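PDB 4AKR: F-actin-capping protein subunit alpha from Dictyostelium discoideum, which caps the fast-growing barbed ends of actin filaments independently of calcium, blocking subunit exchange there without severing the filaments. Local coordinates for residues E6-A11 with E37-A42; N13-A18 with S28-L33; C21-V26 with S46-Y51; T154-Y157 with F162-G165; N191-Y194 with V200-N203. All coordinates share one frame; numbering follows the deposited sequence.

Overall arrangement
From the N terminus, interaction 1 (6-11 with 37-42) brings helix 4-16 against the loop ahead of helix 44-55. Interaction 2 (13-18 with 28-33) is nested within the loop so closed and pairs helix 4-16 with helix 23-31. Interaction 3 (21-26 with 46-51) starts inside both and ends beyond them, so it crosses each, adding helix 44-55 to the bundle. Interactions 4 (154-157 with 162-165) and 5 (191-194 with 200-203) follow in series as two hairpins of one antiparallel sheet, joined through S164 and H193 on its adjacent middle strands. The helical and sheet parts meet where E22 of interaction 3 bonds to S164 of interaction 4.

Interaction 1 (E6-A11 with E37-A42); sequences ELVQIA and ESLLNA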
# COMPACT_ATOMS: atom_id res chain seq x y z
N GLU A 6 0.24 -24.49 8.00
CA GLU A 6 0.77 -23.16 8.28
C GLU A 6 1.18 -22.50 6.97
O GLU A 6 0.89 -21.33 6.73
CB GLU A 6 1.95 -23.25 9.25
CG GLU A 6 1.56 -23.70 10.65
CD GLU A 6 2.76 -23.78 11.58
OE1 GLU A 6 3.68 -24.55 11.28
OE2 GLU A 6 2.77 -23.06 12.61
N LEU A 7 1.86 -23.28 6.12
CA LEU A 7 2.29 -22.80 4.81
C LEU A 7 1.06 -22.46 3.97
O LEU A 7 1.11 -21.56 3.12
CB LEU A 7 3.11 -23.87 4.09
CG LEU A 7 4.47 -24.19 4.71
CD1 LEU A 7 5.20 -25.20 3.83
CD2 LEU A 7 5.29 -22.91 4.86
N VAL A 8 -0.04 -23.16 4.22
CA VAL A 8 -1.30 -22.91 3.51
C VAL A 8 -1.91 -21.58 3.96
O VAL A 8 -2.43 -20.82 3.14
CB VAL A 8 -2.32 -24.05 3.75
CG1 VAL A 8 -3.72 -23.59 3.37
CG2 VAL A 8 -1.93 -25.27 2.94
N GLN A 9 -1.86 -21.30 5.25
CA GLN A 9 -2.42 -20.05 5.76
C GLN A 9 -1.60 -18.86 5.29
O GLN A 9 -2.15 -17.78 5.08
CB GLN A 9 -2.45 -20.06 7.29
CG GLN A 9 -3.06 -18.78 7.89
CD GLN A 9 -4.57 -18.70 7.69
OE1 GLN A 9 -5.32 -19.54 8.18
NE2 GLN A 9 -5.02 -17.67 6.96
N ILE A 10 -0.30 -19.05 5.12
CA ILE A 10 0.56 -17.95 4.67
C ILE A 10 0.15 -17.52 3.26
O ILE A 10 -0.10 -16.33 3.01
CB ILE A 10 2.06 -18.36 4.65
CG1 ILE A 10 2.54 -18.62 6.08
CG2 ILE A 10 2.91 -17.26 4.01
CD1 ILE A 10 3.98 -19.05 6.17
N ALA A 11 0.06 -18.49 2.36
CA ALA A 11 -0.33 -18.25 0.98
C ALA A 11 -1.75 -17.71 0.83
O ALA A 11 -2.03 -16.98 -0.11
CB ALA A 11 -0.17 -19.52 0.16
N GLU A 37 1.55 -27.77 -5.39
CA GLU A 37 0.32 -27.18 -5.91
C GLU A 37 -0.94 -27.77 -5.28
O GLU A 37 -2.04 -27.25 -5.48
CB GLU A 37 0.27 -27.37 -7.43
CG GLU A 37 -0.59 -26.35 -8.16
CD GLU A 37 -0.09 -24.93 -7.97
OE1 GLU A 37 -0.26 -24.37 -6.86
OE2 GLU A 37 0.50 -24.37 -8.92
N SER A 38 -0.80 -28.85 -4.52
CA SER A 38 -1.95 -29.48 -3.90
C SER A 38 -2.26 -28.89 -2.53
O SER A 38 -3.35 -29.10 -1.99
CB SER A 38 -1.72 -30.99 -3.76
OG SER A 38 -0.70 -31.26 -2.82
N LEU A 39 -1.30 -28.16 -1.96
CA LEU A 39 -1.48 -27.55 -0.64
C LEU A 39 -2.74 -26.69 -0.53
O LEU A 39 -3.38 -26.66 0.52
CB LEU A 39 -0.26 -26.70 -0.28
CG LEU A 39 1.02 -27.45 0.09
CD1 LEU A 39 2.16 -26.46 0.29
CD2 LEU A 39 0.78 -28.25 1.36
N LEU A 40 -3.08 -25.98 -1.60
CA LEU A 40 -4.26 -25.11 -1.58
C LEU A 40 -5.40 -25.67 -2.42
O LEU A 40 -6.25 -24.92 -2.90
CB LEU A 40 -3.90 -23.72 -2.08
CG LEU A 40 -3.16 -22.77 -1.15
CD1 LEU A 40 -1.96 -23.46 -0.50
CD2 LEU A 40 -2.72 -21.54 -1.95
N ASN A 41 -5.41 -26.99 -2.60
CA ASN A 41 -6.44 -27.62 -3.40
C ASN A 41 -7.69 -27.90 -2.59
O ASN A 41 -8.50 -28.74 -2.96
CB ASN A 41 -5.90 -28.92 -4.00
CG ASN A 41 -5.91 -28.91 -5.52
OD1 ASN A 41 -5.54 -27.90 -6.15
ND2 ASN A 41 -6.32 -30.02 -6.13
N ALA A 42 -7.85 -27.17 -1.49
CA ALA A 42 -9.01 -27.35 -0.63
C ALA A 42 -9.46 -26.01 -0.07
O ALA A 42 -10.56 -25.89 0.48
CB ALA A 42 -8.67 -28.30 0.51
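L39 and L40 are the two central residues of a type I beta turn, closed by a bond of 3.0 Å from N41 N to S38 O, and it is this turn that offers them to V8 and A11 on helix 4-16. The helix meets the turn through one methyl group above all. V8 CG2 sits 3.1 Å from L39 O, a tight approach of a methyl to a peptide oxygen, and the same carbon rests 3.9 Å from L39 CB. On V8 this branch lies beside the backbone N, opposite the carbonyl carbon, while CG1 is anti to the backbone N (chi1 163°), and CG2 is thereby the branch that faces the turn.

L40 works differently, reaching in with the end of its side chain and dividing its methyls between two residues one helical turn apart. L40 CD1 lies 3.9 Å from V8 CG2, and L40 CD2 stands 3.9 Å from A11 CB. A11, a residue without branches, lets the leucine come close to the helix surface. L34 packs against both A11 and L40 and extends the apolar patch, while L7 rests on P35 and on an apolar side chain of the partner protein chain. Outside this patch, E37 forms a salt bridge with R31 at the end of helix 23-31. Apolar packing of a helix against a turn in this way is how the connection between the second and third helices is laid back over the first in the antiparallel N-terminal helical stalk of the capping-protein alpha subunit.

Interaction 2 (N13-A18 with S28-L33); sequences NFLLNA and SDVRAL
Apolar packing joins F14 and L15 to V30, and a single methyl serves both partners. V30 CG2 enters between them, 3.8 Å from F14 CB and 3.8 Å from L15 CD2. It meets the phenylalanine at the root of the side chain and at the ring's edge, near the ring plane, with F14 CD2 4.1 Å away; neither face of the ring is used for this contact. L15 comes from the neighbouring position on helix 4-16; its CD1 continues the chain away from the backbone (chi2 -179°), and the second methyl, CD2, branches off toward the valine. V30 CG1, the other branch, packs on A11, so that the two methyls of one valine seat successive turns of the first helix.

The polar bond that stands out lies within 13-18, at the end of the first helix. N17 ND2 donates to N13 O at 2.8 Å, nearly straight at 169°, with the oxygen lying in the plane of the N17 amide; the side chain thus takes up a carbonyl of the last helical turn.

The surroundings complete the burial: L15 also lies on T47 and F48 of helix 44-55, and F14 touches a polar side chain of the partner protein chain. Side chains interleaved between two successive antiparallel helices, with a third helix covering one flank, are characteristic of the stalk of the capping-protein alpha subunit, an up-down-up helical bundle.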
# COMPACT_ATOMS: atom_id res chain seq x y z
N ASN A 13 -3.19 -15.66 2.90
CA ASN A 13 -3.11 -14.24 3.22
C ASN A 13 -2.52 -13.40 2.09
O ASN A 13 -2.90 -12.24 1.93
CB ASN A 13 -2.29 -14.04 4.49
CG ASN A 13 -3.16 -14.08 5.73
OD1 ASN A 13 -3.65 -13.04 6.18
ND2 ASN A 13 -3.38 -15.27 6.26
N PHE A 14 -1.60 -13.97 1.31
CA PHE A 14 -1.05 -13.23 0.19
C PHE A 14 -2.20 -12.98 -0.79
O PHE A 14 -2.52 -11.84 -1.12
CB PHE A 14 0.06 -14.02 -0.52
CG PHE A 14 1.31 -14.20 0.30
CD1 PHE A 14 1.58 -13.38 1.39
CD2 PHE A 14 2.22 -15.20 -0.02
CE1 PHE A 14 2.73 -13.54 2.14
CE2 PHE A 14 3.38 -15.37 0.72
CZ PHE A 14 3.63 -14.54 1.81
N LEU A 15 -2.82 -14.07 -1.22
CA LEU A 15 -3.93 -14.01 -2.16
C LEU A 15 -5.01 -13.01 -1.77
O LEU A 15 -5.42 -12.18 -2.58
CB LEU A 15 -4.54 -15.41 -2.35
CG LEU A 15 -3.63 -16.47 -2.98
CD1 LEU A 15 -4.37 -17.80 -3.14
CD2 LEU A 15 -3.14 -15.97 -4.35
N LEU A 16 -5.47 -13.09 -0.53
CA LEU A 16 -6.51 -12.19 -0.06
C LEU A 16 -6.11 -10.73 -0.06
O LEU A 16 -6.96 -9.85 -0.09
CB LEU A 16 -6.96 -12.58 1.35
CG LEU A 16 -7.84 -13.83 1.50
CD1 LEU A 16 -7.97 -14.20 2.97
CD2 LEU A 16 -9.21 -13.57 0.88
N ASN A 17 -4.81 -10.47 -0.04
CA ASN A 17 -4.32 -9.10 0.01
C ASN A 17 -3.77 -8.53 -1.29
O ASN A 17 -3.12 -7.48 -1.29
CB ASN A 17 -3.27 -8.97 1.11
CG ASN A 17 -3.90 -8.87 2.48
OD1 ASN A 17 -4.40 -7.81 2.86
ND2 ASN A 17 -3.91 -9.98 3.21
N ALA A 18 -4.03 -9.22 -2.40
CA ALA A 18 -3.56 -8.76 -3.69
C ALA A 18 -4.21 -7.43 -4.04
O ALA A 18 -5.39 -7.21 -3.75
CB ALA A 18 -3.88 -9.80 -4.77
N SER A 28 0.11 -16.06 -9.45
CA SER A 28 1.25 -16.71 -10.08
C SER A 28 2.44 -16.76 -9.14
O SER A 28 3.08 -17.79 -9.01
CB SER A 28 1.68 -15.98 -11.36
OG SER A 28 0.77 -16.23 -12.41
N ASP A 29 2.73 -15.64 -8.50
CA ASP A 29 3.85 -15.59 -7.57
C ASP A 29 3.65 -16.61 -6.46
O ASP A 29 4.57 -17.35 -6.11
CB ASP A 29 3.99 -14.19 -6.96
CG ASP A 29 4.33 -13.12 -7.99
OD1 ASP A 29 5.05 -13.42 -8.96
OD2 ASP A 29 3.87 -11.98 -7.81
N VAL A 30 2.44 -16.66 -5.91
CA VAL A 30 2.15 -17.60 -4.83
C VAL A 30 2.32 -19.06 -5.25
O VAL A 30 3.08 -19.81 -4.63
CB VAL A 30 0.72 -17.39 -4.29
CG1 VAL A 30 0.42 -18.39 -3.19
CG2 VAL A 30 0.58 -15.98 -3.75
N ARG A 31 1.62 -19.46 -6.31
CA ARG A 31 1.73 -20.83 -6.79
C ARG A 31 3.18 -21.25 -7.00
O ARG A 31 3.53 -22.42 -6.84
CB ARG A 31 0.95 -21.00 -8.10
CG ARG A 31 -0.57 -20.96 -7.93
CD ARG A 31 -1.32 -21.28 -9.23
NE ARG A 31 -2.77 -21.33 -9.03
CZ ARG A 31 -3.41 -22.25 -8.31
NH1 ARG A 31 -2.73 -23.21 -7.70
NH2 ARG A 31 -4.73 -22.22 -8.20
N ALA A 32 4.04 -20.29 -7.35
CA ALA A 32 5.44 -20.61 -7.59
C ALA A 32 6.24 -20.69 -6.30
O ALA A 32 7.43 -21.03 -6.32
CB ALA A 32 6.05 -19.58 -8.53
N LEU A 33 5.60 -20.40 -5.18
CA LEU A 33 6.29 -20.44 -3.90
C LEU A 33 5.81 -21.61 -3.07
O LEU A 33 6.42 -21.95 -2.06
CB LEU A 33 6.08 -19.13 -3.16
CG LEU A 33 6.54 -17.90 -3.96
CD1 LEU A 33 6.26 -16.63 -3.18
CD2 LEU A 33 8.03 -18.03 -4.27

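Interaction 3 (C21-V26 with S46-Y51); sequences CEFMEV and STFREY
F23, in the first turn of its helix just after the N-cap residue E22, has its CA 8.6 Å from that of Y51 in helix 44-55, a spacing filled by aromatic side chains. The side chain of F23 leaves the backbone toward this helix, and its ring is met in two distinct ways. Against Y51 it forms an offset stack, the ring centroids 4.0 Å apart and the planes inclined by only 16°; F23 CD1 lies over the centre of the tyrosine ring, and the two side chains run past each other in opposite senses. Toward F48, one turn earlier on the same helix, F23 turns its edge: the planes stand at 85°, with F23 CE2 3.4 Å from F48 CD2 and F23 CZ above the middle of the F48 face.

The hydroxyl of Y51 is tied down as well. It is hydrogen-bonded to P19 O, and a water lying 3.0 Å from Y51 OH also accepts from C21 N at 2.9 Å, which links the ring's end to the backbone leading into the helix. F23 also touches Q95. One stacked and one T-shaped pair sharing a central phenylalanine make up an aromatic cluster in the core of this three-helix stalk.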
# COMPACT_ATOMS: atom_id res chain seq x y z
N CYS A 21 -7.00 -5.52 -9.63
CA CYS A 21 -6.58 -5.76 -11.00
C CYS A 21 -5.27 -6.53 -11.18
O CYS A 21 -4.86 -6.75 -12.31
CB CYS A 21 -6.45 -4.43 -11.74
SG CYS A 21 -7.98 -3.53 -11.88
N GLU A 22 -4.63 -6.91 -10.08
CA GLU A 22 -3.35 -7.63 -10.16
C GLU A 22 -3.41 -9.00 -9.51
O GLU A 22 -2.37 -9.62 -9.24
CB GLU A 22 -2.26 -6.81 -9.46
CG GLU A 22 -2.09 -5.39 -9.99
CD GLU A 22 -1.12 -4.58 -9.16
OE1 GLU A 22 -0.05 -5.12 -8.75
OE2 GLU A 22 -1.42 -3.40 -8.90
N PHE A 23 -4.63 -9.47 -9.26
CA PHE A 23 -4.87 -10.74 -8.61
C PHE A 23 -4.12 -11.88 -9.30
O PHE A 23 -3.42 -12.65 -8.64
CB PHE A 23 -6.38 -11.02 -8.57
CG PHE A 23 -6.76 -12.16 -7.67
CD1 PHE A 23 -6.48 -12.11 -6.31
CD2 PHE A 23 -7.34 -13.31 -8.20
CE1 PHE A 23 -6.76 -13.20 -5.48
CE2 PHE A 23 -7.63 -14.39 -7.39
CZ PHE A 23 -7.34 -14.34 -6.03
N MET A 24 -4.24 -11.98 -10.61
CA MET A 24 -3.55 -13.05 -11.30
C MET A 24 -2.02 -12.97 -11.21
O MET A 24 -1.36 -14.01 -11.17
CB MET A 24 -4.01 -13.13 -12.75
CG MET A 24 -5.42 -13.74 -12.88
SD MET A 24 -5.61 -15.28 -11.90
CE MET A 24 -5.07 -16.53 -13.08
N GLU A 25 -1.46 -11.76 -11.16
CA GLU A 25 -0.01 -11.65 -11.05
C GLU A 25 0.40 -12.19 -9.68
O GLU A 25 1.43 -12.84 -9.53
CB GLU A 25 0.47 -10.19 -11.18
CG GLU A 25 0.56 -9.65 -12.60
CD GLU A 25 -0.78 -9.27 -13.18
OE1 GLU A 25 -1.69 -8.95 -12.40
OE2 GLU A 25 -0.91 -9.27 -14.43
N VAL A 26 -0.43 -11.92 -8.67
CA VAL A 26 -0.16 -12.40 -7.32
C VAL A 26 -0.41 -13.92 -7.23
O VAL A 26 0.33 -14.63 -6.56
CB VAL A 26 -1.04 -11.66 -6.29
CG1 VAL A 26 -0.89 -12.28 -4.90
CG2 VAL A 26 -0.65 -10.18 -6.25
N SER A 46 -12.99 -21.04 -1.78
CA SER A 46 -13.43 -20.09 -0.77
C SER A 46 -12.57 -18.82 -0.79
O SER A 46 -13.08 -17.72 -0.61
CB SER A 46 -13.36 -20.76 0.61
OG SER A 46 -13.58 -19.82 1.65
N THR A 47 -11.27 -19.00 -1.03
CA THR A 47 -10.32 -17.89 -1.06
C THR A 47 -10.56 -16.93 -2.23
O THR A 47 -10.72 -15.72 -2.02
CB THR A 47 -8.88 -18.44 -1.13
OG1 THR A 47 -8.61 -19.20 0.05
CG2 THR A 47 -7.88 -17.31 -1.25
N PHE A 48 -10.58 -17.46 -3.45
CA PHE A 48 -10.81 -16.63 -4.62
C PHE A 48 -12.19 -15.97 -4.55
O PHE A 48 -12.35 -14.78 -4.88
CB PHE A 48 -10.70 -17.47 -5.90
CG PHE A 48 -9.29 -17.83 -6.27
CD1 PHE A 48 -8.44 -18.43 -5.35
CD2 PHE A 48 -8.82 -17.61 -7.56
CE1 PHE A 48 -7.14 -18.80 -5.71
CE2 PHE A 48 -7.53 -17.97 -7.93
CZ PHE A 48 -6.68 -18.57 -7.00
N ARG A 49 -13.19 -16.73 -4.10
CA ARG A 49 -14.54 -16.21 -3.96
C ARG A 49 -14.59 -14.96 -3.05
O ARG A 49 -15.29 -13.99 -3.35
CB ARG A 49 -15.44 -17.31 -3.40
CG ARG A 49 -16.78 -16.84 -2.86
CD ARG A 49 -17.67 -18.03 -2.57
NE ARG A 49 -18.85 -17.65 -1.80
CZ ARG A 49 -18.87 -17.58 -0.47
NH1 ARG A 49 -17.77 -17.86 0.22
NH2 ARG A 49 -19.98 -17.22 0.16
N GLU A 50 -13.83 -15.01 -1.96
CA GLU A 50 -13.77 -13.90 -1.01
C GLU A 50 -13.21 -12.64 -1.67
O GLU A 50 -13.73 -11.54 -1.48
CB GLU A 50 -12.92 -14.30 0.20
CG GLU A 50 -12.58 -13.18 1.17
CD GLU A 50 -13.80 -12.45 1.71
OE1 GLU A 50 -14.85 -13.09 1.88
OE2 GLU A 50 -13.69 -11.23 1.99
N TYR A 51 -12.15 -12.81 -2.46
CA TYR A 51 -11.53 -11.71 -3.18
C TYR A 51 -12.48 -11.16 -4.24
O TYR A 51 -12.82 -9.97 -4.24
CB TYR A 51 -10.24 -12.18 -3.86
CG TYR A 51 -9.54 -11.10 -4.66
CD1 TYR A 51 -8.67 -10.20 -4.03
CD2 TYR A 51 -9.77 -10.95 -6.02
CE1 TYR A 51 -8.06 -9.18 -4.75
CE2 TYR A 51 -9.17 -9.94 -6.75
CZ TYR A 51 -8.31 -9.06 -6.12
OH TYR A 51 -7.68 -8.09 -6.85
O HOH W 1 -9.43 -6.79 -8.85

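Interaction 4 (T154-Y157 with F162-G165); sequences TCIY and FYSG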
# COMPACT_ATOMS: atom_id res chain seq x y z
N THR A 154 -15.54 0.36 -9.87
CA THR A 154 -14.79 0.74 -11.05
C THR A 154 -13.30 0.68 -10.77
O THR A 154 -12.83 1.12 -9.72
CB THR A 154 -15.15 2.17 -11.50
OG1 THR A 154 -14.46 2.47 -12.72
CG2 THR A 154 -14.75 3.19 -10.43
N CYS A 155 -12.55 0.13 -11.72
CA CYS A 155 -11.12 -0.03 -11.58
C CYS A 155 -10.37 0.43 -12.81
O CYS A 155 -10.96 0.75 -13.85
CB CYS A 155 -10.80 -1.49 -11.32
SG CYS A 155 -11.41 -2.59 -12.63
N ILE A 156 -9.05 0.44 -12.69
CA ILE A 156 -8.17 0.83 -13.78
C ILE A 156 -6.87 0.05 -13.63
O ILE A 156 -6.41 -0.22 -12.52
CB ILE A 156 -7.89 2.33 -13.76
CG1 ILE A 156 -7.05 2.71 -14.97
CG2 ILE A 156 -7.17 2.71 -12.49
CD1 ILE A 156 -6.90 4.20 -15.15
N TYR A 157 -6.28 -0.32 -14.76
CA TYR A 157 -5.04 -1.07 -14.71
C TYR A 157 -4.19 -0.77 -15.92
O TYR A 157 -4.56 -1.06 -17.06
CB TYR A 157 -5.35 -2.57 -14.64
CG TYR A 157 -4.13 -3.45 -14.44
CD1 TYR A 157 -3.14 -3.11 -13.51
CD2 TYR A 157 -3.97 -4.63 -15.17
CE1 TYR A 157 -2.03 -3.94 -13.30
CE2 TYR A 157 -2.87 -5.46 -14.97
CZ TYR A 157 -1.90 -5.11 -14.04
OH TYR A 157 -0.81 -5.94 -13.84
N PHE A 162 2.74 1.36 -14.61
CA PHE A 162 2.98 0.91 -13.23
C PHE A 162 1.94 1.31 -12.18
O PHE A 162 2.31 1.60 -11.04
CB PHE A 162 4.33 1.41 -12.77
CG PHE A 162 5.47 0.90 -13.58
CD1 PHE A 162 5.99 -0.38 -13.35
CD2 PHE A 162 6.03 1.68 -14.58
CE1 PHE A 162 7.05 -0.86 -14.10
CE2 PHE A 162 7.09 1.21 -15.34
CZ PHE A 162 7.60 -0.06 -15.10
N TYR A 163 0.67 1.32 -12.53
CA TYR A 163 -0.32 1.68 -11.52
C TYR A 163 -1.67 1.05 -11.74
O TYR A 163 -2.00 0.60 -12.85
CB TYR A 163 -0.47 3.20 -11.43
CG TYR A 163 -1.28 3.82 -12.54
CD1 TYR A 163 -2.66 3.98 -12.42
CD2 TYR A 163 -0.67 4.27 -13.71
CE1 TYR A 163 -3.41 4.57 -13.42
CE2 TYR A 163 -1.42 4.86 -14.73
CZ TYR A 163 -2.78 5.01 -14.58
OH TYR A 163 -3.52 5.61 -15.57
N SER A 164 -2.45 0.99 -10.67
CA SER A 164 -3.79 0.44 -10.71
C SER A 164 -4.62 1.12 -9.64
O SER A 164 -4.08 1.81 -8.76
CB SER A 164 -3.78 -1.08 -10.46
OG SER A 164 -3.44 -1.38 -9.12
N GLY A 165 -5.93 0.93 -9.71
CA GLY A 165 -6.80 1.53 -8.72
C GLY A 165 -8.20 0.98 -8.82
O GLY A 165 -8.57 0.37 -9.81
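I156 and Y163 meet because their first torsions bring two distant ends together. The isoleucine sends CG1 away from its own N (chi1 -176°) and continues straight to CD1, while the Y163 ring is folded in between N and the carbonyl carbon (chi1 77°), so that its hydroxyl end swings back along the hairpin. I156 CD1 then lies 3.7 Å from Y163 OH and 3.9 Å from Y163 CE1, the two side chains crossing at a slant.

The other branch, I156 CG2, hangs over G165 at 3.5 Å from G165 N, where the glycine has no side chain to compete for the space. Beneath it the backbones pair antiparallel: I156 N donates to G165 O at 2.9 Å and G165 N to I156 O at 3.1 Å. On the opposite face of the sheet Y157 CD1 rests 3.7 Å from S164 CB, and S164 OG is bonded to E22 of the helical part. F162 and Y163 form a G1 bulge next to the turn of this hairpin.

With an alanine in place of I156, the methyl reaching the tyrosine and the one over the glycine would both be gone, and the Y163 ring would probably be freer to turn. The chemistry implies a division of labour: hydrogen bonds fix the strand register, and the I156-Y163 contact is apolar, both residues also meeting apolar side chains of the partner protein chain.

Interaction 5 (N191-Y194 with V200-N203); sequences NVHY and VQLN
V192 and L202 face each other across the hairpin on one side of the sheet, with H193 and Q201 on the other. V192 CB and L202 CB are 3.9 Å apart, and beyond them V192 CG2 approaches L202 CD2 at 4.0 Å, so the pair touches along both root and branch. Y194 and V200 share that face, but the tyrosine ring leads off from its partner toward an apolar side chain of the partner chain.

The Q201 side chain, extended beyond CG (chi2 178°), runs up past H193. Its CG methylene lies against the imidazole, and the amide plane stands at 72° to the ring. Q201 CB also passes over the backbone, 3.6 Å from V192 O, while the amide NE2 is bonded to N199 near the turn. Were Q201 replaced by an alanine, the loss would probably open a gap beside the imidazole and leave N199 OD1 without this donor.

Below these, the backbones are joined by four bonds, V192 and L202 exchanging one pair and Y194 and V200 another; V200 N reaches Y194 O at 2.8 Å in an almost straight line (177°). Residues V200-N203 use their far edge to pair antiparallel with a strand of the partner chain. The chemistry implies apolar contacts on one face, the polar N191, H193, Q201 and N203 on the other, and backbone pairing of V200-N203 that carries the sheet across the interface.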
# COMPACT_ATOMS: atom_id res chain seq x y z
N ASN A 191 -8.77 2.47 -3.51
CA ASN A 191 -7.46 1.84 -3.52
C ASN A 191 -6.63 2.27 -4.73
O ASN A 191 -7.12 2.29 -5.85
CB ASN A 191 -7.62 0.32 -3.53
CG ASN A 191 -8.39 -0.19 -2.33
OD1 ASN A 191 -7.82 -0.39 -1.25
ND2 ASN A 191 -9.69 -0.38 -2.50
N VAL A 192 -5.37 2.61 -4.48
CA VAL A 192 -4.46 2.99 -5.55
C VAL A 192 -3.12 2.35 -5.27
O VAL A 192 -2.64 2.34 -4.14
CB VAL A 192 -4.28 4.52 -5.66
CG1 VAL A 192 -3.28 4.85 -6.77
CG2 VAL A 192 -5.61 5.18 -5.96
N HIS A 193 -2.51 1.81 -6.33
CA HIS A 193 -1.24 1.12 -6.27
C HIS A 193 -0.33 1.65 -7.37
O HIS A 193 -0.66 1.58 -8.56
CB HIS A 193 -1.49 -0.38 -6.45
CG HIS A 193 -0.24 -1.22 -6.47
ND1 HIS A 193 0.86 -0.94 -5.69
CD2 HIS A 193 0.04 -2.37 -7.12
CE1 HIS A 193 1.77 -1.89 -5.86
NE2 HIS A 193 1.29 -2.77 -6.72
N TYR A 194 0.82 2.20 -6.96
CA TYR A 194 1.81 2.72 -7.89
C TYR A 194 3.08 1.92 -7.63
O TYR A 194 3.54 1.84 -6.50
CB TYR A 194 2.08 4.20 -7.62
CG TYR A 194 3.13 4.77 -8.54
CD1 TYR A 194 4.48 4.69 -8.21
CD2 TYR A 194 2.77 5.36 -9.76
CE1 TYR A 194 5.46 5.17 -9.07
CE2 TYR A 194 3.75 5.85 -10.62
CZ TYR A 194 5.10 5.76 -10.27
OH TYR A 194 6.09 6.25 -11.10
N VAL A 200 3.91 1.91 -3.71
CA VAL A 200 3.18 2.87 -2.89
C VAL A 200 1.69 2.58 -3.02
O VAL A 200 1.21 2.28 -4.12
CB VAL A 200 3.49 4.32 -3.34
CG1 VAL A 200 2.70 5.33 -2.51
CG2 VAL A 200 4.98 4.59 -3.21
N GLN A 201 0.97 2.64 -1.91
CA GLN A 201 -0.46 2.36 -1.92
C GLN A 201 -1.30 3.32 -1.10
O GLN A 201 -0.92 3.74 -0.02
CB GLN A 201 -0.71 0.93 -1.43
CG GLN A 201 -0.41 -0.15 -2.46
CD GLN A 201 -0.63 -1.55 -1.92
OE1 GLN A 201 -1.63 -1.82 -1.26
NE2 GLN A 201 0.29 -2.45 -2.22
N LEU A 202 -2.46 3.68 -1.65
CA LEU A 202 -3.42 4.54 -0.98
C LEU A 202 -4.57 3.59 -0.66
O LEU A 202 -5.00 2.81 -1.52
CB LEU A 202 -3.90 5.65 -1.92
CG LEU A 202 -5.09 6.51 -1.45
CD1 LEU A 202 -4.66 7.46 -0.35
CD2 LEU A 202 -5.62 7.32 -2.62
N ASN A 203 -5.06 3.65 0.58
CA ASN A 203 -6.17 2.80 1.04
C ASN A 203 -7.12 3.62 1.90
O ASN A 203 -6.73 4.16 2.93
CB ASN A 203 -5.64 1.62 1.88
CG ASN A 203 -4.94 0.56 1.04
OD1 ASN A 203 -5.58 -0.20 0.31
ND2 ASN A 203 -3.62 0.50 1.15